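Local coordinates for hypothetical protein PA4535 (Pseudomonas aeruginosa, PDB 1Y0K), which is of unknown function but probably belongs to the PDDEXK nuclease superfamily as a putative endonuclease, at residues 63-75 / 139-151. Numbering follows the deposited sequence.
Sequences KGAGFEVFFVLDE and LDLLAFVNLKRAV
Gly66 N donates to Asp140 OD2 at 2.8 Å, on the anti lone pair of that oxygen. Asp140 N returns a bond to Gly66 O, and OD2 also forms a salt bridge with Arg170. From here strands 65-73 and 140-146 run parallel. Leu142 CD2 lies over one face of the Phe67 ring and Ala65 CB over the other. Glu68, Phe70 and Val72 each bond both ways with the partner backbone. The Glu68 chain runs alongside Leu141, with Glu68 CG 3.6 Å from Leu141 CD1, then bends at chi2 (76°); its OE2 forms a salt bridge with Lys125 of helix 119-132. Phe70 CG sits between its backbone N and carbonyl carbon (chi1 67°), which brings the ring across to Ala143. Ala143 CB packs over one face of the Phe70 ring, 3.4 Å from Phe70 CZ, a CH-pi contact. On the opposite side of the sheet Phe71 CD2 meets Phe144 CB at 3.8 Å. Further along, the Asp74 carboxylate accepts Lys148 N at OD1 (2.8 Å) and Arg149 N at OD2 (2.9 Å). A water links OD1 to Asn146 O. Glu75 OE2 forms a salt bridge with Arg149 NH1 at 3.3 Å; its hydrogen bond is weak. This is a parallel pair in the middle of a mixed sheet, strand 140-146 continuing parallel to 171-175, with helices on both faces, consistent with a PDDEXK-type alpha/beta core.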
ATOM      1  N   LYS A  63      -5.280  -4.579 -15.469  1.00 17.09           N
ATOM      2  CA  LYS A  63      -6.700  -4.348 -15.806  1.00 18.48           C
ATOM      3  C   LYS A  63      -7.192  -2.902 -15.610  1.00 18.22           C
ATOM      4  O   LYS A  63      -8.176  -2.637 -14.892  1.00 19.80           O
ATOM      5  CB  LYS A  63      -7.593  -5.317 -15.030  1.00 18.82           C
ATOM      6  CG  LYS A  63      -7.274  -6.774 -15.290  1.00 20.30           C
ATOM      7  CD  LYS A  63      -8.236  -7.693 -14.539  1.00 24.60           C
ATOM      8  CE  LYS A  63      -7.918  -9.148 -14.864  1.00 25.96           C
ATOM      9  NZ  LYS A  63      -9.014 -10.087 -14.485  1.00 28.15           N
ATOM     10  N   GLY A  64      -6.498  -1.972 -16.243  1.00 18.21           N
ATOM     11  CA  GLY A  64      -6.899  -0.578 -16.195  1.00 17.38           C
ATOM     12  C   GLY A  64      -6.248   0.211 -15.068  1.00 16.79           C
ATOM     13  O   GLY A  64      -6.195   1.444 -15.139  1.00 17.03           O
ATOM     14  N   ALA A  65      -5.779  -0.487 -14.032  1.00 15.91           N
ATOM     15  CA  ALA A  65      -5.016   0.161 -12.954  1.00 15.52           C
ATOM     16  C   ALA A  65      -3.599   0.473 -13.405  1.00 15.42           C
ATOM     17  O   ALA A  65      -2.998  -0.286 -14.160  1.00 15.47           O
ATOM     18  CB  ALA A  65      -4.989  -0.707 -11.684  1.00 15.70           C
ATOM     19  N   GLY A  66      -3.081   1.603 -12.939  1.00 15.45           N
ATOM     20  CA  GLY A  66      -1.691   1.976 -13.173  1.00 14.94           C
ATOM     21  C   GLY A  66      -1.061   2.088 -11.798  1.00 14.11           C
ATOM     22  O   GLY A  66      -1.006   3.166 -11.210  1.00 14.78           O
ATOM     23  N   PHE A  67      -0.591   0.962 -11.279  1.00 14.07           N
ATOM     24  CA  PHE A  67      -0.106   0.946  -9.899  1.00 13.27           C
ATOM     25  C   PHE A  67       1.276   1.552  -9.792  1.00 13.37           C
ATOM     26  O   PHE A  67       2.243   1.035 -10.370  1.00 13.06           O
ATOM     27  CB  PHE A  67      -0.080  -0.476  -9.340  1.00 13.28           C
ATOM     28  CG  PHE A  67      -1.436  -1.019  -8.952  1.00 13.91           C
ATOM     29  CD1 PHE A  67      -2.260  -0.327  -8.057  1.00 14.73           C
ATOM     30  CD2 PHE A  67      -1.859  -2.238  -9.442  1.00 14.03           C
ATOM     31  CE1 PHE A  67      -3.507  -0.841  -7.686  1.00 15.02           C
ATOM     32  CE2 PHE A  67      -3.089  -2.777  -9.063  1.00 14.68           C
ATOM     33  CZ  PHE A  67      -3.920  -2.070  -8.191  1.00 14.38           C
ATOM     34  N   GLU A  68       1.350   2.651  -9.034  1.00 12.20           N
ATOM     35  CA  GLU A  68       2.597   3.317  -8.704  1.00 13.08           C
ATOM     36  C   GLU A  68       2.951   2.871  -7.286  1.00 12.82           C
ATOM     37  O   GLU A  68       2.323   3.290  -6.312  1.00 12.73           O
ATOM     38  CB  GLU A  68       2.391   4.830  -8.798  1.00 13.85           C
ATOM     39  CG  GLU A  68       3.512   5.714  -8.253  1.00 16.29           C
ATOM     40  CD  GLU A  68       4.704   5.795  -9.161  1.00 19.79           C
ATOM     41  OE1 GLU A  68       4.766   5.041 -10.170  1.00 19.61           O
ATOM     42  OE2 GLU A  68       5.586   6.638  -8.856  1.00 22.02           O
ATOM     43  N   VAL A  69       3.935   1.991  -7.194  1.00 11.87           N
ATOM     44  CA  VAL A  69       4.196   1.262  -5.946  1.00 12.91           C
ATOM     45  C   VAL A  69       5.331   1.905  -5.156  1.00 13.48           C
ATOM     46  O   VAL A  69       6.401   2.194  -5.707  1.00 14.09           O
ATOM     47  CB  VAL A  69       4.521  -0.216  -6.252  1.00 12.51           C
ATOM     48  CG1 VAL A  69       4.932  -0.973  -4.983  1.00 14.61           C
ATOM     49  CG2 VAL A  69       3.304  -0.877  -6.921  1.00 13.53           C
ATOM     50  N   PHE A  70       5.099   2.148  -3.870  1.00 13.14           N
ATOM     51  CA  PHE A  70       6.180   2.650  -3.024  1.00 13.34           C
ATOM     52  C   PHE A  70       6.185   1.971  -1.660  1.00 14.20           C
ATOM     53  O   PHE A  70       5.192   1.373  -1.257  1.00 13.49           O
ATOM     54  CB  PHE A  70       6.154   4.179  -2.924  1.00 13.66           C
ATOM     55  CG  PHE A  70       4.963   4.740  -2.190  1.00 12.44           C
ATOM     56  CD1 PHE A  70       5.108   5.244  -0.895  1.00 13.91           C
ATOM     57  CD2 PHE A  70       3.706   4.806  -2.805  1.00 14.16           C
ATOM     58  CE1 PHE A  70       4.016   5.806  -0.214  1.00 13.75           C
ATOM     59  CE2 PHE A  70       2.594   5.351  -2.125  1.00 14.01           C
ATOM     60  CZ  PHE A  70       2.750   5.846  -0.829  1.00 15.25           C
ATOM     61  N   PHE A  71       7.327   2.046  -0.979  1.00 14.08           N
ATOM     62  CA  PHE A  71       7.535   1.329   0.276  1.00 15.06           C
ATOM     63  C   PHE A  71       7.690   2.289   1.433  1.00 15.68           C
ATOM     64  O   PHE A  71       8.439   3.281   1.345  1.00 15.67           O
ATOM     65  CB  PHE A  71       8.738   0.392   0.161  1.00 15.63           C
ATOM     66  CG  PHE A  71       8.560  -0.665  -0.889  1.00 15.85           C
ATOM     67  CD1 PHE A  71       8.827  -0.385  -2.234  1.00 17.58           C
ATOM     68  CD2 PHE A  71       8.105  -1.935  -0.541  1.00 17.23           C
ATOM     69  CE1 PHE A  71       8.628  -1.362  -3.223  1.00 16.47           C
ATOM     70  CE2 PHE A  71       7.914  -2.917  -1.517  1.00 16.54           C
ATOM     71  CZ  PHE A  71       8.181  -2.621  -2.859  1.00 15.88           C
ATOM     72  N   VAL A  72       6.946   2.000   2.497  1.00 15.46           N
ATOM     73  CA  VAL A  72       6.942   2.789   3.730  1.00 16.95           C
ATOM     74  C   VAL A  72       7.461   1.871   4.829  1.00 17.69           C
ATOM     75  O   VAL A  72       6.718   1.059   5.380  1.00 16.69           O
ATOM     76  CB  VAL A  72       5.527   3.318   4.062  1.00 16.72           C
ATOM     77  CG1 VAL A  72       5.545   4.175   5.345  1.00 17.17           C
ATOM     78  CG2 VAL A  72       4.970   4.135   2.890  1.00 18.20           C
ATOM     79  N   LEU A  73       8.756   1.986   5.102  1.00 19.48           N
ATOM     80  CA  LEU A  73       9.429   1.118   6.065  1.00 21.34           C
ATOM     81  C   LEU A  73      10.038   1.945   7.198  1.00 23.41           C
ATOM     82  O   LEU A  73       9.920   3.172   7.212  1.00 24.28           O
ATOM     83  CB  LEU A  73      10.506   0.274   5.360  1.00 20.98           C
ATOM     84  CG  LEU A  73      10.110  -0.440   4.061  1.00 20.55           C
ATOM     85  CD1 LEU A  73      11.335  -1.036   3.367  1.00 22.01           C
ATOM     86  CD2 LEU A  73       9.087  -1.518   4.347  1.00 21.00           C
ATOM     87  N   ASP A  74      10.661   1.271   8.157  1.00 25.30           N
ATOM     88  CA  ASP A  74      11.360   1.971   9.235  1.00 27.48           C
ATOM     89  C   ASP A  74      12.728   1.362   9.547  1.00 29.69           C
ATOM     90  O   ASP A  74      13.402   1.794  10.494  1.00 30.43           O
ATOM     91  CB  ASP A  74      10.484   2.090  10.502  1.00 27.46           C
ATOM     92  CG  ASP A  74      10.127   0.740  11.136  1.00 25.82           C
ATOM     93  OD1 ASP A  74      10.562  -0.335  10.670  1.00 23.95           O
ATOM     94  OD2 ASP A  74       9.391   0.767  12.142  1.00 26.28           O
ATOM     95  N   GLU A  75      13.127   0.373   8.741  1.00 31.75           N
ATOM     96  CA  GLU A  75      14.363  -0.397   8.948  1.00 34.12           C
ATOM     97  C   GLU A  75      14.426  -1.601   8.007  1.00 34.60           C
ATOM     98  O   GLU A  75      13.953  -1.542   6.870  1.00 35.62           O
ATOM     99  CB  GLU A  75      14.466  -0.855  10.411  1.00 34.78           C
ATOM    100  CG  GLU A  75      15.340  -2.070  10.675  1.00 37.68           C
ATOM    101  CD  GLU A  75      14.670  -3.014  11.644  1.00 41.08           C
ATOM    102  OE1 GLU A  75      13.496  -3.360  11.393  1.00 43.53           O
ATOM    103  OE2 GLU A  75      15.298  -3.409  12.651  1.00 43.90           O
ATOM    104  N   LEU A 139      -2.761   7.862 -12.112  1.00 14.94           N
ATOM    105  CA  LEU A 139      -1.947   6.982 -11.273  1.00 14.10           C
ATOM    106  C   LEU A 139      -2.708   6.477 -10.054  1.00 13.67           C
ATOM    107  O   LEU A 139      -3.358   7.248  -9.342  1.00 12.86           O
ATOM    108  CB  LEU A 139      -0.661   7.701 -10.824  1.00 14.57           C
ATOM    109  CG  LEU A 139       0.297   8.199 -11.921  1.00 15.04           C
ATOM    110  CD1 LEU A 139       1.521   8.882 -11.305  1.00 14.62           C
ATOM    111  CD2 LEU A 139       0.729   7.071 -12.862  1.00 15.23           C
ATOM    112  N   ASP A 140      -2.608   5.174  -9.834  1.00 12.82           N
ATOM    113  CA  ASP A 140      -3.171   4.513  -8.658  1.00 13.21           C
ATOM    114  C   ASP A 140      -2.047   4.185  -7.687  1.00 13.22           C
ATOM    115  O   ASP A 140      -1.298   3.227  -7.886  1.00 13.63           O
ATOM    116  CB  ASP A 140      -3.886   3.243  -9.101  1.00 13.27           C
ATOM    117  CG  ASP A 140      -4.953   3.524 -10.156  1.00 14.55           C
ATOM    118  OD1 ASP A 140      -5.859   4.334  -9.871  1.00 13.51           O
ATOM    119  OD2 ASP A 140      -4.891   2.931 -11.259  1.00 14.70           O
ATOM    120  N   LEU A 141      -1.902   5.004  -6.655  1.00 12.66           N
ATOM    121  CA  LEU A 141      -0.792   4.835  -5.724  1.00 11.93           C
ATOM    122  C   LEU A 141      -1.054   3.653  -4.801  1.00 11.62           C
ATOM    123  O   LEU A 141      -2.177   3.462  -4.330  1.00 11.37           O
ATOM    124  CB  LEU A 141      -0.560   6.115  -4.912  1.00 12.35           C
ATOM    125  CG  LEU A 141       0.260   7.232  -5.597  1.00 14.37           C
ATOM    126  CD1 LEU A 141       1.722   6.996  -5.386  1.00 16.25           C
ATOM    127  CD2 LEU A 141      -0.023   7.392  -7.106  1.00 16.64           C
ATOM    128  N   LEU A 142      -0.008   2.868  -4.559  1.00 11.28           N
ATOM    129  CA  LEU A 142      -0.101   1.675  -3.712  1.00 11.17           C
ATOM    130  C   LEU A 142       1.120   1.598  -2.807  1.00 11.31           C
ATOM    131  O   LEU A 142       2.237   1.364  -3.280  1.00 11.49           O
ATOM    132  CB  LEU A 142      -0.216   0.406  -4.564  1.00 10.82           C
ATOM    133  CG  LEU A 142      -0.317  -0.926  -3.814  1.00 11.52           C
ATOM    134  CD1 LEU A 142      -1.541  -0.940  -2.875  1.00 12.02           C
ATOM    135  CD2 LEU A 142      -0.375  -2.099  -4.808  1.00 12.15           C
ATOM    136  N   ALA A 143       0.903   1.825  -1.511  1.00 11.63           N
ATOM    137  CA  ALA A 143       1.993   1.806  -0.532  1.00 11.90           C
ATOM    138  C   ALA A 143       2.066   0.444   0.117  1.00 12.36           C
ATOM    139  O   ALA A 143       1.042  -0.053   0.603  1.00 12.32           O
ATOM    140  CB  ALA A 143       1.744   2.861   0.559  1.00 12.82           C
ATOM    141  N   PHE A 144       3.257  -0.163   0.140  1.00 12.10           N
ATOM    142  CA  PHE A 144       3.478  -1.333   0.999  1.00 12.32           C
ATOM    143  C   PHE A 144       4.060  -0.822   2.315  1.00 12.90           C
ATOM    144  O   PHE A 144       5.162  -0.264   2.346  1.00 12.52           O
ATOM    145  CB  PHE A 144       4.401  -2.371   0.355  1.00 12.95           C
ATOM    146  CG  PHE A 144       4.597  -3.592   1.211  1.00 12.18           C
ATOM    147  CD1 PHE A 144       3.667  -4.628   1.164  1.00 14.67           C
ATOM    148  CD2 PHE A 144       5.683  -3.692   2.076  1.00 15.51           C
ATOM    149  CE1 PHE A 144       3.818  -5.763   1.967  1.00 16.04           C
ATOM    150  CE2 PHE A 144       5.842  -4.833   2.885  1.00 15.14           C
ATOM    151  CZ  PHE A 144       4.903  -5.859   2.827  1.00 15.01           C
ATOM    152  N   VAL A 145       3.274  -0.966   3.375  1.00 13.84           N
ATOM    153  CA  VAL A 145       3.586  -0.402   4.674  1.00 14.93           C
ATOM    154  C   VAL A 145       3.981  -1.520   5.652  1.00 15.59           C
ATOM    155  O   VAL A 145       3.193  -2.431   5.939  1.00 15.33           O
ATOM    156  CB  VAL A 145       2.395   0.427   5.234  1.00 15.37           C
ATOM    157  CG1 VAL A 145       2.806   1.142   6.533  1.00 16.30           C
ATOM    158  CG2 VAL A 145       1.922   1.450   4.214  1.00 16.66           C
ATOM    159  N   ASN A 146       5.201  -1.429   6.175  1.00 16.57           N
ATOM    160  CA  ASN A 146       5.738  -2.461   7.051  1.00 17.80           C
ATOM    161  C   ASN A 146       6.729  -1.860   8.043  1.00 18.71           C
ATOM    162  O   ASN A 146       7.854  -1.540   7.690  1.00 18.42           O
ATOM    163  CB  ASN A 146       6.395  -3.580   6.235  1.00 17.78           C
ATOM    164  CG  ASN A 146       6.830  -4.744   7.102  1.00 19.72           C
ATOM    165  OD1 ASN A 146       6.068  -5.218   7.952  1.00 20.14           O
ATOM    166  ND2 ASN A 146       8.063  -5.197   6.909  1.00 19.92           N
ATOM    167  N   LEU A 147       6.281  -1.714   9.283  1.00 20.09           N
ATOM    168  CA  LEU A 147       7.062  -1.044  10.319  1.00 21.30           C
ATOM    169  C   LEU A 147       7.405  -2.059  11.388  1.00 22.30           C
ATOM    170  O   LEU A 147       6.510  -2.699  11.927  1.00 22.65           O
ATOM    171  CB  LEU A 147       6.255   0.106  10.938  1.00 21.67           C
ATOM    172  CG  LEU A 147       5.625   1.134   9.979  1.00 22.05           C
ATOM    173  CD1 LEU A 147       4.715   2.099  10.730  1.00 23.10           C
ATOM    174  CD2 LEU A 147       6.686   1.901   9.190  1.00 23.12           C
ATOM    175  N   LYS A 148       8.690  -2.218  11.693  1.00 23.77           N
ATOM    176  CA  LYS A 148       9.078  -3.132  12.765  1.00 25.73           C
ATOM    177  C   LYS A 148       8.743  -2.527  14.139  1.00 25.45           C
ATOM    178  O   LYS A 148       8.458  -3.262  15.089  1.00 26.12           O
ATOM    179  CB  LYS A 148      10.561  -3.515  12.663  1.00 25.96           C
ATOM    180  CG  LYS A 148      10.976  -4.627  13.632  1.00 28.09           C
ATOM    181  CD  LYS A 148      12.416  -5.088  13.439  1.00 28.24           C
ATOM    182  CE  LYS A 148      12.877  -6.011  14.566  1.00 30.70           C
ATOM    183  NZ  LYS A 148      12.828  -5.401  15.931  1.00 33.53           N
ATOM    184  N   ARG A 149       8.742  -1.198  14.225  1.00 25.30           N
ATOM    185  CA  ARG A 149       8.550  -0.490  15.498  1.00 25.63           C
ATOM    186  C   ARG A 149       7.081  -0.195  15.833  1.00 24.39           C
ATOM    187  O   ARG A 149       6.768   0.257  16.944  1.00 24.43           O
ATOM    188  CB  ARG A 149       9.355   0.823  15.525  1.00 26.84           C
ATOM    189  CG  ARG A 149      10.831   0.707  15.126  1.00 30.25           C
ATOM    190  CD  ARG A 149      11.648  -0.077  16.136  1.00 35.69           C
ATOM    191  NE  ARG A 149      13.075   0.006  15.832  1.00 39.78           N
ATOM    192  CZ  ARG A 149      13.785  -0.957  15.246  1.00 41.64           C
ATOM    193  NH1 ARG A 149      13.215  -2.109  14.905  1.00 42.45           N
ATOM    194  NH2 ARG A 149      15.079  -0.769  15.011  1.00 43.01           N
ATOM    195  N   ALA A 150       6.183  -0.442  14.880  1.00 22.88           N
ATOM    196  CA  ALA A 150       4.781  -0.098  15.072  1.00 21.83           C
ATOM    197  C   ALA A 150       3.800  -1.142  14.533  1.00 21.07           C
ATOM    198  O   ALA A 150       4.106  -1.892  13.607  1.00 21.17           O
ATOM    199  CB  ALA A 150       4.481   1.302  14.498  1.00 21.65           C
ATOM    200  N   VAL A 151       2.630  -1.197  15.154  1.00 20.48           N
ATOM    201  CA  VAL A 151       1.522  -2.027  14.677  1.00 20.19           C
ATOM    202  C   VAL A 151       0.295  -1.113  14.640  1.00 18.99           C
ATOM    203  O   VAL A 151       0.119  -0.304  15.543  1.00 18.75           O
ATOM    204  CB  VAL A 151       1.281  -3.258  15.602  1.00 20.21           C
ATOM    205  CG1 VAL A 151       2.443  -4.229  15.514  1.00 22.67           C
ATOM    206  CG2 VAL A 151       1.098  -2.831  17.049  1.00 21.55           C
TER
HETATM  207  O   HOH W   1      10.426  -1.878   8.388  1.00 19.50           O